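Local coordinates for putative periplasmic protein ydgH (Salmonella enterica subsp. enterica serovar Typhimurium, PDB 4EVU) that is of unknown molecular function, a putative periplasmic or secreted protein whose C-terminal DUF1471 (YdgH/BhsA/McbA-like) domain is the part described, at residues 6-11 / 51-56; 22-27 / 63-68. All coordinates share one frame; numbering follows the deposited sequence.

Contact 1 (6-11 / 51-56); sequences VEELNK and YHITRQ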
ATOM      1  N   VAL B   6     -11.623 -12.203   1.939  1.00 33.06           N
ATOM      2  CA  VAL B   6     -10.877 -11.468   2.982  1.00 29.55           C
ATOM      3  C   VAL B   6     -10.857  -9.990   2.626  1.00 27.63           C
ATOM      4  O   VAL B   6     -10.570  -9.625   1.476  1.00 28.90           O
ATOM      5  CB  VAL B   6      -9.441 -12.000   3.129  1.00 29.39           C
ATOM      6  CG1 VAL B   6      -8.641 -11.133   4.097  1.00 28.29           C
ATOM      7  CG2 VAL B   6      -9.466 -13.481   3.590  1.00 28.69           C
ATOM      8  N   GLU B   7     -11.212  -9.149   3.587  1.00 23.04           N
ATOM      9  CA  GLU B   7     -11.323  -7.715   3.332  1.00 22.67           C
ATOM     10  C   GLU B   7     -10.373  -6.899   4.216  1.00 20.07           C
ATOM     11  O   GLU B   7     -10.116  -7.210   5.381  1.00 17.74           O
ATOM     12  CB  GLU B   7     -12.752  -7.227   3.590  1.00 24.15           C
ATOM     13  CG  GLU B   7     -13.855  -7.796   2.718  1.00 28.57           C
ATOM     14  CD  GLU B   7     -15.224  -7.675   3.397  1.00 33.46           C
ATOM     15  OE1 GLU B   7     -15.528  -6.612   3.999  1.00 36.78           O
ATOM     16  OE2 GLU B   7     -15.994  -8.659   3.358  1.00 39.08           O
ATOM     17  N   GLU B   8      -9.843  -5.847   3.627  1.00 18.36           N
ATOM     18  CA  GLU B   8      -9.042  -4.886   4.339  1.00 16.65           C
ATOM     19  C   GLU B   8      -9.955  -3.924   5.116  1.00 16.42           C
ATOM     20  O   GLU B   8     -10.943  -3.426   4.564  1.00 18.91           O
ATOM     21  CB  GLU B   8      -8.199  -4.041   3.352  1.00 18.15           C
ATOM     22  CG  GLU B   8      -7.198  -3.150   4.085  1.00 18.84           C
ATOM     23  CD  GLU B   8      -6.339  -2.279   3.193  1.00 20.21           C
ATOM     24  OE1 GLU B   8      -6.721  -1.976   2.034  1.00 23.95           O
ATOM     25  OE2 GLU B   8      -5.275  -1.858   3.702  1.00 20.58           O
ATOM     26  N   LEU B   9      -9.610  -3.652   6.373  1.00 14.78           N
ATOM     27  CA  LEU B   9     -10.327  -2.683   7.191  1.00 14.45           C
ATOM     28  C   LEU B   9      -9.610  -1.358   7.235  1.00 13.68           C
ATOM     29  O   LEU B   9      -8.365  -1.307   7.187  1.00 15.26           O
ATOM     30  CB  LEU B   9     -10.370  -3.152   8.644  1.00 14.73           C
ATOM     31  CG  LEU B   9     -11.042  -4.471   8.908  1.00 16.90           C
ATOM     32  CD1 LEU B   9     -10.731  -4.916  10.323  1.00 20.31           C
ATOM     33  CD2 LEU B   9     -12.536  -4.366   8.672  1.00 21.30           C
ATOM     34  N   ASN B  10     -10.367  -0.288   7.382  1.00 13.30           N
ATOM     35  CA  ASN B  10      -9.782   0.999   7.661  1.00 13.23           C
ATOM     36  C   ASN B  10      -9.546   1.181   9.173  1.00 13.72           C
ATOM     37  O   ASN B  10      -9.968   0.351   9.980  1.00 14.58           O
ATOM     38  CB  ASN B  10     -10.587   2.134   7.031  1.00 13.13           C
ATOM     39  CG  ASN B  10     -11.933   2.307   7.614  1.00 13.71           C
ATOM     40  OD1 ASN B  10     -12.190   1.997   8.767  1.00 15.02           O
ATOM     41  ND2 ASN B  10     -12.844   2.800   6.783  1.00 15.37           N
ATOM     42  N   LYS B  11      -8.849   2.246   9.537  1.00 14.58           N
ATOM     43  CA  LYS B  11      -8.450   2.475  10.917  1.00 15.74           C
ATOM     44  C   LYS B  11      -9.650   2.502  11.873  1.00 14.68           C
ATOM     45  O   LYS B  11      -9.571   1.935  12.971  1.00 16.11           O
ATOM     46  CB  LYS B  11      -7.637   3.772  11.013  1.00 17.82           C
ATOM     47  CG  LYS B  11      -7.237   4.224  12.401  1.00 25.07           C
ATOM     48  CD  LYS B  11      -6.543   5.608  12.375  1.00 31.62           C
ATOM     49  CE  LYS B  11      -6.119   6.102  13.799  1.00 35.38           C
ATOM     50  NZ  LYS B  11      -5.669   7.559  13.858  1.00 38.26           N
ATOM     51  N   TYR B  51      -8.308  -7.994   7.697  1.00 12.98           N
ATOM     52  CA  TYR B  51      -7.005  -7.579   8.196  1.00 12.08           C
ATOM     53  C   TYR B  51      -6.905  -6.058   8.208  1.00 12.44           C
ATOM     54  O   TYR B  51      -7.625  -5.386   7.494  1.00 13.32           O
ATOM     55  CB  TYR B  51      -5.853  -8.204   7.384  1.00 13.13           C
ATOM     56  CG  TYR B  51      -5.796  -7.709   5.977  1.00 15.44           C
ATOM     57  CD1 TYR B  51      -5.088  -6.577   5.643  1.00 15.54           C
ATOM     58  CD2 TYR B  51      -6.466  -8.391   4.968  1.00 15.03           C
ATOM     59  CE1 TYR B  51      -5.027  -6.105   4.330  1.00 16.48           C
ATOM     60  CE2 TYR B  51      -6.420  -7.912   3.661  1.00 16.47           C
ATOM     61  CZ  TYR B  51      -5.685  -6.777   3.354  1.00 16.34           C
ATOM     62  OH  TYR B  51      -5.663  -6.309   2.056  1.00 19.53           O
ATOM     63  N   HIS B  52      -5.966  -5.550   8.995  1.00 11.77           N
ATOM     64  CA  HIS B  52      -5.668  -4.137   9.042  1.00 12.48           C
ATOM     65  C   HIS B  52      -4.160  -3.975   9.122  1.00 10.67           C
ATOM     66  O   HIS B  52      -3.503  -4.498  10.025  1.00 11.41           O
ATOM     67  CB  HIS B  52      -6.303  -3.450  10.246  1.00 12.26           C
ATOM     68  CG  HIS B  52      -5.979  -2.012  10.340  1.00 13.46           C
ATOM     69  ND1 HIS B  52      -6.357  -1.095   9.385  1.00 14.21           N
ATOM     70  CD2 HIS B  52      -5.220  -1.347  11.235  1.00 14.17           C
ATOM     71  CE1 HIS B  52      -5.849   0.083   9.710  1.00 15.34           C
ATOM     72  NE2 HIS B  52      -5.177  -0.039  10.837  1.00 17.75           N
ATOM     73  N   ILE B  53      -3.587  -3.292   8.113  1.00 11.56           N
ATOM     74  CA  ILE B  53      -2.159  -3.059   8.087  1.00 13.15           C
ATOM     75  C   ILE B  53      -1.759  -2.112   9.224  1.00 11.27           C
ATOM     76  O   ILE B  53      -2.343  -1.061   9.399  1.00 14.32           O
ATOM     77  CB  ILE B  53      -1.669  -2.535   6.691  1.00 14.56           C
ATOM     78  CG1 ILE B  53      -1.969  -3.593   5.553  1.00 18.81           C
ATOM     79  CG2 ILE B  53      -0.192  -2.106   6.758  1.00 14.51           C
ATOM     80  CD1 ILE B  53      -1.359  -3.405   4.219  1.00 23.92           C
ATOM     81  N   THR B  54      -0.795  -2.554  10.024  1.00 11.66           N
ATOM     82  CA  THR B  54      -0.290  -1.800  11.169  1.00 12.00           C
ATOM     83  C   THR B  54       1.072  -1.161  10.957  1.00 11.30           C
ATOM     84  O   THR B  54       1.358  -0.118  11.557  1.00 12.62           O
ATOM     85  CB  THR B  54      -0.250  -2.710  12.400  1.00 13.50           C
ATOM     86  OG1 THR B  54       0.387  -3.940  12.049  1.00 15.62           O
ATOM     87  CG2 THR B  54      -1.693  -3.018  12.852  1.00 14.55           C
ATOM     88  N   ARG B  55       1.908  -1.747  10.098  1.00 10.92           N
ATOM     89  CA  ARG B  55       3.229  -1.214   9.791  1.00 10.66           C
ATOM     90  C   ARG B  55       3.582  -1.482   8.349  1.00  9.66           C
ATOM     91  O   ARG B  55       3.262  -2.537   7.848  1.00 11.33           O
ATOM     92  CB  ARG B  55       4.322  -1.832  10.670  1.00 12.23           C
ATOM     93  CG  ARG B  55       4.102  -1.799  12.163  1.00 14.32           C
ATOM     94  CD  ARG B  55       4.422  -0.425  12.773  1.00 15.27           C
ATOM     95  NE  ARG B  55       4.287  -0.490  14.224  1.00 17.05           N
ATOM     96  CZ  ARG B  55       3.124  -0.357  14.893  1.00 15.22           C
ATOM     97  NH1 ARG B  55       1.965  -0.103  14.264  1.00 16.85           N
ATOM     98  NH2 ARG B  55       3.112  -0.493  16.203  1.00 17.34           N
ATOM     99  N   GLN B  56       4.279  -0.556   7.715  1.00 11.73           N
ATOM    100  CA  GLN B  56       4.836  -0.761   6.392  1.00 12.63           C
ATOM    101  C   GLN B  56       6.121   0.020   6.212  1.00 12.15           C
ATOM    102  O   GLN B  56       6.202   1.180   6.588  1.00 12.77           O
ATOM    103  CB  GLN B  56       3.822  -0.461   5.301  1.00 14.28           C
ATOM    104  CG  GLN B  56       3.345   0.980   5.249  1.00 17.95           C
ATOM    105  CD  GLN B  56       1.866   1.125   4.780  1.00 22.21           C
ATOM    106  OE1 GLN B  56       0.935   1.110   5.590  1.00 25.41           O
ATOM    107  NE2 GLN B  56       1.666   1.265   3.462  1.00 24.85           N
TER
HETATM  108  O   HOH W   1      -5.293  -1.749   6.396  1.00 21.21           O
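The carbonyl oxygen of L9 is gripped by two donors: the imidazole of H52, whose ND1 lies 3.0 Å from L9 O, and a bridging water that gives it a longer bond. The histidine reaches it edge-on with CG anti to the backbone N (chi1 178°); L9 O lies in the ring plane, yet ND1 sits above the carbonyl plane, well off a lone pair. The same water donates to E8 OE2 and accepts from the backbone N of I53, tying the glutamate to the strand. That carboxylate oxygen also takes a bond from the backbone N of M32 of the second subunit, across the interface. The backbones pair in parallel, Y51 N to E7 O at 3.0 Å and L9 N to Y51 O at 2.9 Å, which adds the short strand 7-8 to the edge of the mixed sheet beside 50-57. The ring of Y51 lies on the face shared with E8: E8 CA stands over it, 4.1 Å from the ring centroid in a CH-pi contact, E8 CB is 3.6 Å from Y51 OH, and V6 CG1 meets the rim in plane, 3.6 Å from Y51 CD2. S36 and V39 of helix 32-45 also touch this large, flat group.

Contact 2 (22-27 / 63-68); sequences SVKFTG and NITISA. With SO4 (sulfate ion), chain E.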
ATOM      1  N   SER B  22      -1.489 -11.765  14.019  0.56 13.64           N
ATOM      2  CA  SER B  22      -1.030 -10.876  12.972  0.56 13.19           C
ATOM      3  C   SER B  22      -0.127 -11.636  12.000  0.56 13.91           C
ATOM      4  O   SER B  22       0.267 -12.762  12.261  0.56 14.98           O
ATOM      5  CB  SER B  22      -0.326  -9.641  13.573  0.56 13.82           C
ATOM      6  OG  SER B  22       0.783 -10.030  14.343  0.56 13.58           O
ATOM      7  N   VAL B  23       0.137 -11.013  10.860  1.00 14.88           N
ATOM      8  CA  VAL B  23       1.099 -11.529   9.892  1.00 14.32           C
ATOM      9  C   VAL B  23       2.167 -10.421   9.740  1.00 14.26           C
ATOM     10  O   VAL B  23       1.869  -9.226   9.786  1.00 15.23           O
ATOM     11  CB  VAL B  23       0.485 -11.824   8.509  1.00 16.38           C
ATOM     12  CG1 VAL B  23      -0.523 -12.897   8.591  1.00 18.38           C
ATOM     13  CG2 VAL B  23      -0.131 -10.637   7.926  1.00 18.42           C
ATOM     14  N   LYS B  24       3.412 -10.860   9.580  1.00 14.43           N
ATOM     15  CA  LYS B  24       4.544  -9.945   9.415  1.00 14.59           C
ATOM     16  C   LYS B  24       5.540 -10.617   8.509  1.00 14.56           C
ATOM     17  O   LYS B  24       5.974 -11.714   8.767  1.00 15.26           O
ATOM     18  CB  LYS B  24       5.153  -9.653  10.773  1.00 16.13           C
ATOM     19  CG  LYS B  24       6.066  -8.464  10.770  1.00 17.30           C
ATOM     20  CD  LYS B  24       7.513  -8.871  10.546  1.00 17.39           C
ATOM     21  CE  LYS B  24       8.385  -7.626  10.330  1.00 17.63           C
ATOM     22  NZ  LYS B  24       9.815  -8.035  10.161  1.00 18.61           N
ATOM     23  N   PHE B  25       5.895  -9.944   7.430  1.00 13.57           N
ATOM     24  CA  PHE B  25       6.753 -10.535   6.430  1.00 14.92           C
ATOM     25  C   PHE B  25       7.379  -9.469   5.539  1.00 14.59           C
ATOM     26  O   PHE B  25       6.964  -8.325   5.550  1.00 13.58           O
ATOM     27  CB  PHE B  25       5.967 -11.522   5.559  1.00 16.26           C
ATOM     28  CG  PHE B  25       4.898 -10.888   4.706  1.00 17.44           C
ATOM     29  CD1 PHE B  25       5.111 -10.640   3.352  1.00 19.80           C
ATOM     30  CD2 PHE B  25       3.691 -10.533   5.265  1.00 18.60           C
ATOM     31  CE1 PHE B  25       4.136 -10.049   2.581  1.00 20.67           C
ATOM     32  CE2 PHE B  25       2.710  -9.920   4.521  1.00 19.42           C
ATOM     33  CZ  PHE B  25       2.905  -9.696   3.170  1.00 19.38           C
ATOM     34  N   THR B  26       8.383  -9.896   4.774  1.00 16.09           N
ATOM     35  CA  THR B  26       9.043  -9.057   3.777  1.00 16.66           C
ATOM     36  C   THR B  26       8.951  -9.747   2.440  1.00 17.48           C
ATOM     37  O   THR B  26       9.142 -10.961   2.371  1.00 18.12           O
ATOM     38  CB  THR B  26      10.510  -8.898   4.140  1.00 17.56           C
ATOM     39  OG1 THR B  26      10.626  -8.254   5.408  1.00 19.20           O
ATOM     40  CG2 THR B  26      11.244  -8.093   3.132  1.00 18.37           C
ATOM     41  N   GLY B  27       8.622  -8.985   1.397  1.00 17.09           N
ATOM     42  CA  GLY B  27       8.643  -9.503   0.040  1.00 19.09           C
ATOM     43  C   GLY B  27       8.620  -8.426  -1.011  1.00 17.92           C
ATOM     44  O   GLY B  27       8.689  -7.263  -0.704  1.00 18.34           O
ATOM     45  N   ASN B  63      11.696  -4.191  -2.101  1.00 31.05           N
ATOM     46  CA  ASN B  63      10.977  -5.003  -1.133  1.00 27.20           C
ATOM     47  C   ASN B  63      10.217  -4.082  -0.192  1.00 22.69           C
ATOM     48  O   ASN B  63      10.512  -2.891  -0.028  1.00 22.59           O
ATOM     49  CB  ASN B  63      11.899  -5.944  -0.331  1.00 27.80           C
ATOM     50  CG  ASN B  63      12.495  -7.076  -1.183  1.00 30.60           C
ATOM     51  OD1 ASN B  63      11.798  -7.723  -1.968  1.00 31.92           O
ATOM     52  ND2 ASN B  63      13.797  -7.316  -1.025  1.00 34.40           N
ATOM     53  N   ILE B  64       9.200  -4.666   0.411  1.00 16.83           N
ATOM     54  CA  ILE B  64       8.383  -4.003   1.432  1.00 14.58           C
ATOM     55  C   ILE B  64       8.268  -4.970   2.621  1.00 14.14           C
ATOM     56  O   ILE B  64       8.189  -6.167   2.421  1.00 14.43           O
ATOM     57  CB  ILE B  64       6.985  -3.586   0.853  1.00 14.42           C
ATOM     58  CG1 ILE B  64       6.224  -2.773   1.858  1.00 14.49           C
ATOM     59  CG2 ILE B  64       6.184  -4.779   0.328  1.00 15.22           C
ATOM     60  CD1 ILE B  64       4.963  -2.088   1.347  1.00 15.82           C
ATOM     61  N   THR B  65       8.356  -4.442   3.831  1.00 13.32           N
ATOM     62  CA  THR B  65       8.094  -5.181   5.064  1.00 12.56           C
ATOM     63  C   THR B  65       6.785  -4.674   5.604  1.00 11.84           C
ATOM     64  O   THR B  65       6.548  -3.487   5.662  1.00 11.06           O
ATOM     65  CB  THR B  65       9.257  -4.970   6.059  1.00 13.80           C
ATOM     66  OG1 THR B  65      10.442  -5.534   5.508  1.00 16.25           O
ATOM     67  CG2 THR B  65       8.971  -5.636   7.381  1.00 14.03           C
ATOM     68  N   ILE B  66       5.891  -5.604   5.920  1.00 12.88           N
ATOM     69  CA  ILE B  66       4.543  -5.278   6.311  1.00 14.48           C
ATOM     70  C   ILE B  66       4.130  -6.088   7.483  1.00 14.33           C
ATOM     71  O   ILE B  66       4.466  -7.277   7.563  1.00 15.53           O
ATOM     72  CB  ILE B  66       3.560  -5.738   5.199  1.00 18.44           C
ATOM     73  CG1 ILE B  66       3.520  -4.738   4.086  1.00 21.51           C
ATOM     74  CG2 ILE B  66       2.109  -5.935   5.732  1.00 20.41           C
ATOM     75  CD1 ILE B  66       2.205  -3.911   4.070  1.00 26.79           C
ATOM     76  N   SER B  67       3.305  -5.461   8.329  1.00 14.02           N
ATOM     77  CA  SER B  67       2.569  -6.236   9.304  1.00 14.61           C
ATOM     78  C   SER B  67       1.103  -5.819   9.295  1.00 13.78           C
ATOM     79  O   SER B  67       0.768  -4.689   8.992  1.00 14.00           O
ATOM     80  CB  SER B  67       3.139  -6.058  10.671  1.00 16.14           C
ATOM     81  OG  SER B  67       2.991  -4.768  11.132  1.00 17.89           O
ATOM     82  N   ALA B  68       0.256  -6.775   9.661  1.00 13.41           N
ATOM     83  CA  ALA B  68      -1.190  -6.601   9.705  1.00 12.96           C
ATOM     84  C   ALA B  68      -1.813  -7.402  10.821  1.00 12.62           C
ATOM     85  O   ALA B  68      -1.491  -8.571  11.033  1.00 14.27           O
ATOM     86  CB  ALA B  68      -1.837  -7.023   8.380  1.00 13.60           C
TER
HETATM   87  S   SO4 E 402      15.752  -3.963  -0.003  0.60 37.02           S
HETATM   88  O1  SO4 E 402      15.299  -3.093   1.081  0.60 38.60           O
HETATM   89  O2  SO4 E 402      14.588  -4.326  -0.823  0.60 38.65           O
HETATM   90  O3  SO4 E 402      16.725  -3.260  -0.834  0.60 39.04           O
HETATM   91  O4  SO4 E 402      16.368  -5.193   0.526  0.60 39.02           O
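Six backbone hydrogen bonds join V23, F25 and G27 to A68, I66 and I64, each residue both giving its N-H and receiving one at its O. They are short and fairly straight; I66 N to F25 O, for instance, measures 2.9 Å. This is regular antiparallel pairing, with the segment axes 4.7 Å apart and running 178° to each other. In the non-hydrogen-bonded pairs the CA atoms close in, and K24 CA comes 3.2 Å from I66 O in a CA-H...O contact that gives the carbonyl a second, weaker neighbour. There the two threonine hydroxyls share one hydrogen bond, T26 OG1 to T65 OG1 at 2.7 Å, in which either may be the donor. The bent K24 chain brings CE within 3.6 Å of T65 CG2, and S67 OG bonds T54 on the next strand. On the other face R42 of helix 32-45 makes a cation-pi contact with F25. At the end, N63 N donates to sulfate O2 at 3.2 Å in a rather bent bond (138°); the ion probably comes from the crystallisation liquor. For this strand pair the chemistry implies two unlike faces, polar with K24, T26, T65 and S67, mostly apolar with V23, F25, I64, I66 and A68 toward the helix.

In the fold
Contacts 1 and 2 belong to one mixed sheet, ordered 7-8, 50-57, 63-71, 21-28, and build its two outer pairings, parallel in contact 1 and antiparallel in contact 2. Their centres lie about 12 Å apart. The central strands 50-57 and 63-71 join them directly: T54 N approaches S67 O at 2.8 Å and R55 O approaches S67 N at 3.0 Å, both probable hydrogen bonds. Two residues of 50-57, T54 and R55, stand opposite the single S67, a classic beta bulge that interrupts the register here. Helix 32-45 packs against both contacts, touching Y51 and V6 in one and F25, I64 and I66 in the other. Both also meet the second subunit, whose M32 packs on I53 and I66 alike.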